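4-amino-4-deoxy-L-arabinose transferase or related glycosyltransferases of PMT family (Cupriavidus metallidurans, PDB 5EZM) probably transfers 4-amino-4-deoxy-L-arabinose from a polyprenyl-phosphate carrier to lipid A, as a zinc-binding membrane glycosyltransferase with a GT-C fold. Local coordinates at residues G166-V171 with I211-L216; A202-G207 with L244-P249; A467-Q472 with R565-N570; D545-L550 with M556-R561. All blocks are in the same frame, centred on the assembly; numbering follows the deposited sequence.

From the N terminus, the first contact to open is interaction 1, at 166-171. Interaction 2 opens at 202-207, before interaction 1 closes at 211-216. Interaction 2 then closes at 244-249, so the two contacts cross along the chain. Together they tie four helices of the membrane domain, 160-178, 185-206, 209-224 and 236-257, and they touch directly where V167 and M168 meet A202 and I211 meets I203. The other two contacts lie in the C-terminal domain, with centres about 39 to 47 Å away. Interaction 3 joins 467-472 to 565-570. Interaction 4, 545-550 with 556-561, sits wholly within that loop. Both reach the same sheet, in which strands 557-561 and 566-569 are neighbours.

Interaction 1. Residues G166-V171 with I211-L216. With DSL (mono-trans, octa-cis decaprenyl-phosphate), chain C.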
# COMPACT_ATOMS: atom_id res chain seq x y z
N GLY A 166 -0.48 -9.04 -0.79
CA GLY A 166 -0.02 -10.00 -1.78
C GLY A 166 0.46 -11.29 -1.14
O GLY A 166 0.14 -12.39 -1.61
N VAL A 167 1.23 -11.18 -0.05
CA VAL A 167 1.71 -12.40 0.59
C VAL A 167 0.55 -13.15 1.25
O VAL A 167 0.51 -14.39 1.22
CB VAL A 167 2.84 -12.08 1.59
CG1 VAL A 167 4.05 -11.55 0.85
CG2 VAL A 167 2.38 -11.07 2.62
N MET A 168 -0.41 -12.43 1.83
CA MET A 168 -1.57 -13.10 2.39
C MET A 168 -2.46 -13.69 1.30
O MET A 168 -3.09 -14.73 1.51
CB MET A 168 -2.36 -12.15 3.29
CG MET A 168 -1.68 -11.85 4.61
SD MET A 168 -2.75 -11.03 5.81
CE MET A 168 -3.99 -12.30 6.08
N SER A 169 -2.51 -13.04 0.14
CA SER A 169 -3.17 -13.66 -1.01
C SER A 169 -2.47 -14.96 -1.40
O SER A 169 -3.11 -15.89 -1.89
CB SER A 169 -3.21 -12.70 -2.19
OG SER A 169 -1.94 -12.61 -2.81
N CYS A 170 -1.15 -15.03 -1.19
CA CYS A 170 -0.47 -16.31 -1.35
C CYS A 170 -0.88 -17.30 -0.27
O CYS A 170 -0.98 -18.50 -0.54
CB CYS A 170 1.05 -16.11 -1.34
SG CYS A 170 1.71 -15.48 -2.89
N VAL A 171 -1.14 -16.83 0.95
CA VAL A 171 -1.64 -17.73 1.99
C VAL A 171 -2.96 -18.36 1.56
O VAL A 171 -3.12 -19.59 1.57
CB VAL A 171 -1.80 -16.97 3.33
CG1 VAL A 171 -2.31 -17.92 4.41
CG2 VAL A 171 -0.49 -16.33 3.75
N ILE A 211 -0.49 -14.30 10.72
CA ILE A 211 -0.93 -15.60 11.20
C ILE A 211 -2.22 -15.52 12.00
O ILE A 211 -2.95 -16.52 12.08
CB ILE A 211 0.18 -16.30 12.03
CG1 ILE A 211 -0.13 -17.80 12.17
CG2 ILE A 211 0.34 -15.64 13.38
CD1 ILE A 211 0.96 -18.61 12.82
N ALA A 212 -2.55 -14.35 12.56
CA ALA A 212 -3.77 -14.24 13.36
C ALA A 212 -5.01 -14.25 12.47
O ALA A 212 -5.97 -14.98 12.73
CB ALA A 212 -3.73 -12.98 14.21
N LEU A 213 -4.99 -13.45 11.41
CA LEU A 213 -6.13 -13.43 10.49
C LEU A 213 -6.37 -14.77 9.81
O LEU A 213 -7.54 -15.21 9.78
CB LEU A 213 -5.95 -12.30 9.47
CG LEU A 213 -6.32 -10.92 9.99
CD1 LEU A 213 -6.12 -9.87 8.91
CD2 LEU A 213 -7.75 -10.93 10.48
N PRO A 214 -5.37 -15.45 9.24
CA PRO A 214 -5.65 -16.78 8.68
C PRO A 214 -6.27 -17.73 9.69
O PRO A 214 -7.36 -18.27 9.45
CB PRO A 214 -4.27 -17.26 8.20
CG PRO A 214 -3.54 -16.01 7.91
CD PRO A 214 -3.98 -15.05 8.97
N GLY A 215 -5.61 -17.93 10.84
CA GLY A 215 -6.15 -18.81 11.86
C GLY A 215 -7.58 -18.47 12.22
O GLY A 215 -8.45 -19.35 12.29
N LEU A 216 -7.86 -17.19 12.45
CA LEU A 216 -9.23 -16.73 12.62
C LEU A 216 -10.11 -17.24 11.48
O LEU A 216 -11.04 -18.02 11.70
CB LEU A 216 -9.26 -15.20 12.70
CG LEU A 216 -10.64 -14.54 12.68
CD1 LEU A 216 -11.43 -14.89 13.94
CD2 LEU A 216 -10.52 -13.03 12.52
C21 DSL C . -7.93 -19.41 5.56
C22 DSL C . -6.48 -19.87 5.44
C23 DSL C . -5.67 -19.48 4.21
C24 DSL C . -5.93 -20.61 6.41
C25 DSL C . -4.46 -21.07 6.30
C26 DSL C . -3.76 -20.83 7.67
C27 DSL C . -3.16 -22.17 8.21
C28 DSL C . -2.78 -23.30 7.21
C29 DSL C . -2.98 -22.35 9.53
C30 DSL C . -3.36 -21.22 10.52
C31 DSL C . -3.74 -21.83 11.91
C32 DSL C . -2.91 -21.13 13.05
C33 DSL C . -1.46 -21.55 13.32
C34 DSL C . -3.48 -20.15 13.80
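M168 and V171 of helix 160-178 meet L213 and P214 of helix 209-224 inside the transmembrane bundle of the GT-C fold. The two segments run in roughly the same direction, with a crossing angle of -32°. Their axes come no closer than 11.1 Å, and side chains bridge the gap.

The protein-protein part is apolar, with no hydrogen bond across it. M168 reaches over with its methyl end. Its chain bends at the last torsion (chi3 64°), which sets CE 3.9 Å from L213 CB and 4.0 Å from P214 CD. V171 adds a looser touch, with its CG1 4.2 Å from P214 CG. P214 has no backbone N-H to give to the turn before, and helix 209-224 kinks there. On its far end L213 packs against I334, F337 and F338 of helix 323-339.

The second kind of contact is with the decaprenyl-phosphate tail, which V171, I211, P214 and G215 help to line. Having no side chain, G215 leaves room for the lipid's C34. I211 CD1 lies 3.8 Å from lipid C33. V171 CG1 touches the proline and the lipid at once, 3.7 Å from lipid C23. P214 CB rests 3.6 Å from lipid C26.

Interaction 2. Residues A202-G207 with L244-P249. With MPG ([(Z)-octadec-9-enyl] (2R)-2,3-bis(oxidanyl)propanoate), chain B.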
# COMPACT_ATOMS: atom_id res chain seq x y z
N ALA A 202 4.51 -13.02 5.67
CA ALA A 202 3.55 -12.01 6.12
C ALA A 202 3.89 -11.52 7.52
O ALA A 202 3.80 -10.32 7.80
CB ALA A 202 2.13 -12.58 6.07
N ILE A 203 4.29 -12.43 8.41
CA ILE A 203 4.71 -12.02 9.74
C ILE A 203 5.93 -11.11 9.65
O ILE A 203 6.03 -10.09 10.35
CB ILE A 203 4.98 -13.25 10.63
CG1 ILE A 203 3.69 -14.05 10.83
CG2 ILE A 203 5.57 -12.82 11.97
CD1 ILE A 203 3.86 -15.29 11.69
N LEU A 204 6.88 -11.45 8.77
CA LEU A 204 8.02 -10.58 8.52
C LEU A 204 7.65 -9.31 7.77
O LEU A 204 8.52 -8.47 7.54
CB LEU A 204 9.11 -11.33 7.75
CG LEU A 204 9.86 -12.40 8.54
CD1 LEU A 204 10.85 -13.13 7.64
CD2 LEU A 204 10.57 -11.78 9.73
N THR A 205 6.39 -9.16 7.36
CA THR A 205 5.93 -7.96 6.68
C THR A 205 5.21 -7.00 7.61
O THR A 205 5.48 -5.79 7.60
CB THR A 205 5.02 -8.33 5.51
OG1 THR A 205 5.79 -9.02 4.51
CG2 THR A 205 4.39 -7.09 4.90
N LYS A 206 4.28 -7.50 8.45
CA LYS A 206 3.54 -6.61 9.33
C LYS A 206 3.16 -7.27 10.65
O LYS A 206 2.16 -6.89 11.27
CB LYS A 206 2.28 -6.10 8.62
CG LYS A 206 1.87 -4.70 9.04
CD LYS A 206 0.61 -4.26 8.32
CE LYS A 206 0.09 -2.94 8.85
NZ LYS A 206 -1.24 -2.63 8.28
N GLY A 207 3.92 -8.26 11.10
CA GLY A 207 3.72 -8.81 12.43
C GLY A 207 2.71 -9.94 12.46
O GLY A 207 2.38 -10.57 11.45
N LEU A 244 8.57 -21.01 11.46
CA LEU A 244 9.52 -20.56 12.47
C LEU A 244 10.90 -20.33 11.87
O LEU A 244 11.58 -19.36 12.20
CB LEU A 244 9.59 -21.56 13.62
CG LEU A 244 8.36 -21.66 14.52
CD1 LEU A 244 8.56 -22.74 15.57
CD2 LEU A 244 8.04 -20.33 15.17
N VAL A 245 11.33 -21.23 10.97
CA VAL A 245 12.62 -21.05 10.31
C VAL A 245 12.63 -19.76 9.50
O VAL A 245 13.66 -19.09 9.39
CB VAL A 245 12.94 -22.27 9.44
CG1 VAL A 245 14.09 -21.97 8.48
CG2 VAL A 245 13.29 -23.47 10.32
N ILE A 246 11.49 -19.37 8.94
CA ILE A 246 11.46 -18.16 8.13
C ILE A 246 11.45 -16.91 9.00
O ILE A 246 12.20 -15.95 8.75
CB ILE A 246 10.26 -18.19 7.16
CG1 ILE A 246 10.46 -19.29 6.12
CG2 ILE A 246 10.08 -16.84 6.48
CD1 ILE A 246 9.33 -19.41 5.15
N THR A 247 10.62 -16.88 10.05
CA THR A 247 10.43 -15.65 10.81
C THR A 247 11.46 -15.45 11.91
O THR A 247 11.94 -14.33 12.11
CB THR A 247 9.04 -15.62 11.44
OG1 THR A 247 8.91 -16.70 12.37
CG2 THR A 247 7.97 -15.75 10.37
N VAL A 248 11.81 -16.52 12.64
CA VAL A 248 12.57 -16.36 13.88
C VAL A 248 13.91 -15.65 13.69
O VAL A 248 14.23 -14.76 14.49
CB VAL A 248 12.72 -17.72 14.59
CG1 VAL A 248 13.77 -17.63 15.68
CG2 VAL A 248 11.39 -18.16 15.16
N PRO A 249 14.74 -15.99 12.69
CA PRO A 249 16.10 -15.42 12.65
C PRO A 249 16.17 -13.90 12.77
O PRO A 249 16.99 -13.39 13.55
CB PRO A 249 16.63 -15.90 11.29
CG PRO A 249 15.95 -17.19 11.09
CD PRO A 249 14.56 -17.00 11.62
C2 MPG B . -2.41 -9.83 16.88
C3 MPG B . -3.42 -8.89 16.21
C4 MPG B . -2.78 -7.58 15.78
C5 MPG B . -3.70 -6.73 14.89
C6 MPG B . -2.97 -5.53 14.28
C7 MPG B . -3.51 -5.16 12.89
C8 MPG B . -2.45 -4.41 12.03
C9 MPG B . -2.61 -4.68 10.52
C1 MPG B . -3.08 -11.03 17.55
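I203 packs against T247 of helix 236-257. Its CB lies 3.9 Å from T247 CG2, and its own CG2 is almost as near that methyl. The threonine is turned to offer carbon here. Its OG1 stands between the backbone N and the carbonyl carbon (chi1 63°) and bonds to M243 O of its own helix, while CG2 faces I203.

L204 follows and forks over the same helix. Its CD1 lies 4.0 Å from I246 CG2 and also approaches the carbonyl O of I246. Its CD2 reaches the next carbonyl, 3.7 Å from T247 O. F91 and W94 of helix 91-103 and F251 press on the same leucine. With alanine at this position both methyls are gone, which is likely to open a gap beside I246 and the backbone of T247.

This is near-parallel packing of two transmembrane helices in the GT-C membrane domain. The segment axes lie 9.5 Å apart at an angle of 23°, and no hydrogen bond joins them.

The OG1 of T205 bonds to V201 O, in the preceding turn of its own helix. The extended chain of K206 carries NZ to a salt bridge with D161. Its end also meets a bound, lipid-like MPG molecule at one carbon, with CD, CE and NZ all near C9 of that molecule. G207 leaves the helix with a positive phi of 88°. It touches a bound phosphocholine, whose pocket also includes E87 and H268, two of the three zinc ligands.

Interaction 3. Residues A467-Q472 with R565-N570; sequences ADIAPQ and RVVVAN
I469 faces strand 566-569 with its CA 9.2 Å from that of V567. The gap is spanned by its side chain. CG1 is tucked over the main chain (chi1 77°), and the chain then reaches straight out to CD1. This methyl does all the closest touching. It lies 3.9 Å from R565 CD and close to R565 CG, so it meets the aliphatic part of the arginine. The two side chains cross at a slant. The same CD1 is 4.2 Å from V567 CG2.

Strand 566-569 belongs to the mixed sheet of the aminoarabinose transferase C-terminal domain. It runs antiparallel to both its neighbours, 539-542 and 557-561. I469 therefore brings segment 467-472 onto one face of this sheet, where it also touches A560.

The polar end of R565 is held elsewhere. The chain bends about the CG-CD bond (chi3 73°), at the carbons that I469 touches, and this turns NE aside. NE forms a salt bridge with D490. NH1 forms another with D562 and also bonds to A464 O. These bonds are likely to fix the rotation of the guanidinium group.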
# COMPACT_ATOMS: atom_id res chain seq x y z
N ALA A 467 9.99 17.92 -3.43
CA ALA A 467 11.01 17.61 -4.42
C ALA A 467 11.38 18.81 -5.28
O ALA A 467 12.49 18.86 -5.81
CB ALA A 467 10.54 16.46 -5.31
N ASP A 468 10.47 19.79 -5.42
CA ASP A 468 10.78 20.97 -6.21
C ASP A 468 11.86 21.82 -5.55
O ASP A 468 12.80 22.26 -6.22
CB ASP A 468 9.51 21.80 -6.44
CG ASP A 468 8.57 21.16 -7.45
OD1 ASP A 468 9.04 20.42 -8.34
OD2 ASP A 468 7.35 21.42 -7.37
N ILE A 469 11.75 22.05 -4.24
CA ILE A 469 12.74 22.86 -3.54
C ILE A 469 13.95 22.04 -3.10
O ILE A 469 14.87 22.60 -2.49
CB ILE A 469 12.13 23.56 -2.31
CG1 ILE A 469 11.96 22.58 -1.16
CG2 ILE A 469 10.81 24.21 -2.68
CD1 ILE A 469 11.45 23.22 0.11
N ALA A 470 13.98 20.75 -3.40
CA ALA A 470 15.15 19.95 -3.05
C ALA A 470 16.42 20.40 -3.78
O ALA A 470 17.47 20.52 -3.13
CB ALA A 470 14.86 18.46 -3.28
N PRO A 471 16.40 20.68 -5.10
CA PRO A 471 17.66 21.14 -5.73
C PRO A 471 18.21 22.43 -5.15
O PRO A 471 19.43 22.55 -5.00
CB PRO A 471 17.26 21.30 -7.21
CG PRO A 471 16.14 20.36 -7.40
CD PRO A 471 15.37 20.41 -6.11
N GLN A 472 17.36 23.40 -4.83
CA GLN A 472 17.84 24.63 -4.20
C GLN A 472 18.57 24.34 -2.89
O GLN A 472 19.63 24.91 -2.62
CB GLN A 472 16.67 25.59 -3.95
CG GLN A 472 16.05 26.16 -5.21
CD GLN A 472 16.92 27.22 -5.86
OE1 GLN A 472 17.81 27.79 -5.23
NE2 GLN A 472 16.66 27.50 -7.14
N ARG A 565 6.59 23.82 4.18
CA ARG A 565 7.84 23.80 4.92
C ARG A 565 8.65 25.05 4.61
O ARG A 565 8.59 25.61 3.51
CB ARG A 565 8.66 22.54 4.60
CG ARG A 565 8.78 22.25 3.11
CD ARG A 565 9.63 21.02 2.79
NE ARG A 565 8.97 19.75 3.10
CZ ARG A 565 8.01 19.19 2.37
NH1 ARG A 565 7.54 19.80 1.28
NH2 ARG A 565 7.49 18.03 2.74
N VAL A 566 9.40 25.50 5.62
CA VAL A 566 10.41 26.53 5.51
C VAL A 566 11.75 25.89 5.84
O VAL A 566 11.86 25.18 6.85
CB VAL A 566 10.13 27.72 6.45
CG1 VAL A 566 11.14 28.84 6.23
CG2 VAL A 566 8.71 28.23 6.26
N VAL A 567 12.75 26.13 5.00
CA VAL A 567 14.08 25.55 5.15
C VAL A 567 15.08 26.69 5.29
O VAL A 567 15.22 27.51 4.36
CB VAL A 567 14.45 24.64 3.97
CG1 VAL A 567 15.82 24.02 4.19
CG2 VAL A 567 13.39 23.56 3.78
N VAL A 568 15.77 26.73 6.42
CA VAL A 568 16.61 27.86 6.80
C VAL A 568 18.03 27.37 7.10
O VAL A 568 18.29 26.17 7.22
CB VAL A 568 16.05 28.61 8.02
CG1 VAL A 568 14.63 29.09 7.73
CG2 VAL A 568 16.06 27.72 9.24
N ALA A 569 18.94 28.33 7.23
CA ALA A 569 20.31 28.08 7.65
C ALA A 569 20.70 29.09 8.72
O ALA A 569 20.08 30.15 8.85
CB ALA A 569 21.29 28.15 6.47
N ASN A 570 21.73 28.76 9.50
CA ASN A 570 22.19 29.62 10.57
C ASN A 570 23.38 30.49 10.17
O ASN A 570 23.88 31.25 11.01
CB ASN A 570 22.55 28.80 11.82
CG ASN A 570 23.65 27.79 11.57
OD1 ASN A 570 24.01 27.51 10.42
ND2 ASN A 570 24.18 27.22 12.65

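Interaction 4. Residues D545-L550 with M556-R561; sequences DTYLAL and MYVVAR
A Met-aromatic contact joins M556 to Y547. M556 SD lies 4.6 Å from the centre of the Y547 ring and 55° off its normal, an oblique approach. The two side chains lie alongside, heading opposite ways. Beyond CG, M556 is extended, and its CG, SD and CE all run along the CD1-CE1 side of the ring. Its CG is 3.6 Å from Y547 CE1, and its CE is 3.5 Å from Y547 CD1. That methyl ends between the ring and L550, 3.6 Å from L550 CB.

The ring of Y547 is carried to the strand by its first torsion, with CG opposite the backbone N (chi1 177°). At its far end OH lies 3.8 Å from V558 CG2, and the valine stands roughly square to the tyrosine. Cutting the ring of Y547 back to a serine is likely to rob the sulfur of M556 of its aromatic partner and to uncover V558.

M556 also touches V568 of the next strand and W532 of helix 525-534. Helix 544-550 thus packs on the sheet it leads into through a six-residue connection. Strand 557-561 is outermost in that sheet. It pairs with 566-569 in a beta hairpin, with a classic beta bulge where V559 and A560 both face V567.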
# COMPACT_ATOMS: atom_id res chain seq x y z
N ASP A 545 4.45 28.20 10.75
CA ASP A 545 4.11 28.66 12.09
C ASP A 545 5.26 28.45 13.06
O ASP A 545 5.45 29.25 13.99
CB ASP A 545 2.85 27.95 12.59
CG ASP A 545 1.60 28.37 11.84
OD1 ASP A 545 1.45 29.58 11.56
OD2 ASP A 545 0.77 27.49 11.52
N THR A 546 6.05 27.39 12.87
CA THR A 546 7.25 27.21 13.69
C THR A 546 8.27 28.30 13.41
O THR A 546 8.91 28.81 14.33
CB THR A 546 7.85 25.83 13.45
OG1 THR A 546 6.91 24.82 13.85
CG2 THR A 546 9.13 25.65 14.26
N TYR A 547 8.44 28.67 12.13
CA TYR A 547 9.35 29.75 11.79
C TYR A 547 8.92 31.06 12.43
O TYR A 547 9.75 31.81 12.94
CB TYR A 547 9.45 29.91 10.27
CG TYR A 547 10.33 31.06 9.84
CD1 TYR A 547 11.70 30.88 9.65
CD2 TYR A 547 9.81 32.34 9.63
CE1 TYR A 547 12.52 31.93 9.27
CE2 TYR A 547 10.62 33.39 9.25
CZ TYR A 547 11.97 33.18 9.07
OH TYR A 547 12.79 34.22 8.68
N LEU A 548 7.62 31.36 12.39
CA LEU A 548 7.14 32.59 13.00
C LEU A 548 7.23 32.53 14.52
O LEU A 548 7.39 33.57 15.17
CB LEU A 548 5.70 32.87 12.56
CG LEU A 548 5.13 34.23 12.95
CD1 LEU A 548 6.11 35.33 12.58
CD2 LEU A 548 3.78 34.45 12.29
N ALA A 549 7.15 31.33 15.10
CA ALA A 549 7.28 31.20 16.54
C ALA A 549 8.73 31.37 16.99
O ALA A 549 8.99 31.92 18.06
CB ALA A 549 6.74 29.84 16.99
N LEU A 550 9.68 30.91 16.17
CA LEU A 550 11.10 31.02 16.49
C LEU A 550 11.74 32.30 15.98
O LEU A 550 12.90 32.57 16.32
CB LEU A 550 11.87 29.82 15.92
CG LEU A 550 11.98 28.53 16.74
CD1 LEU A 550 10.64 27.84 16.89
CD2 LEU A 550 12.99 27.59 16.09
N MET A 556 17.37 33.60 11.42
CA MET A 556 17.63 32.51 10.50
C MET A 556 17.41 32.99 9.08
O MET A 556 16.48 33.77 8.82
CB MET A 556 16.74 31.30 10.81
CG MET A 556 15.39 31.69 11.38
SD MET A 556 14.49 30.30 12.09
CE MET A 556 13.13 31.18 12.86
N TYR A 557 18.26 32.52 8.17
CA TYR A 557 18.23 32.94 6.77
C TYR A 557 17.55 31.86 5.94
O TYR A 557 17.95 30.69 6.00
CB TYR A 557 19.65 33.22 6.28
CG TYR A 557 20.37 34.23 7.14
CD1 TYR A 557 20.32 35.59 6.86
CD2 TYR A 557 21.08 33.82 8.27
CE1 TYR A 557 20.97 36.51 7.66
CE2 TYR A 557 21.72 34.74 9.08
CZ TYR A 557 21.67 36.07 8.76
OH TYR A 557 22.31 36.99 9.57
N VAL A 558 16.54 32.25 5.18
CA VAL A 558 15.67 31.30 4.50
C VAL A 558 16.38 30.73 3.28
O VAL A 558 16.79 31.48 2.38
CB VAL A 558 14.34 31.96 4.10
CG1 VAL A 558 13.39 30.92 3.54
CG2 VAL A 558 13.72 32.67 5.30
N VAL A 559 16.52 29.41 3.23
CA VAL A 559 17.10 28.75 2.07
C VAL A 559 16.04 28.45 1.02
O VAL A 559 16.22 28.75 -0.17
CB VAL A 559 17.85 27.47 2.49
CG1 VAL A 559 18.56 26.86 1.29
CG2 VAL A 559 18.83 27.77 3.61
N ALA A 560 14.92 27.86 1.42
CA ALA A 560 13.87 27.55 0.46
C ALA A 560 12.53 27.48 1.18
O ALA A 560 12.47 27.27 2.39
CB ALA A 560 14.15 26.24 -0.28
N ARG A 561 11.46 27.67 0.42
CA ARG A 561 10.10 27.58 0.94
C ARG A 561 9.21 26.88 -0.06
O ARG A 561 9.43 26.96 -1.27
CB ARG A 561 9.49 28.96 1.25
CG ARG A 561 10.38 29.90 2.03
CD ARG A 561 9.69 31.24 2.27
NE ARG A 561 9.13 31.83 1.05
CZ ARG A 561 9.82 32.56 0.19
NH1 ARG A 561 11.11 32.79 0.39
NH2 ARG A 561 9.23 33.06 -0.89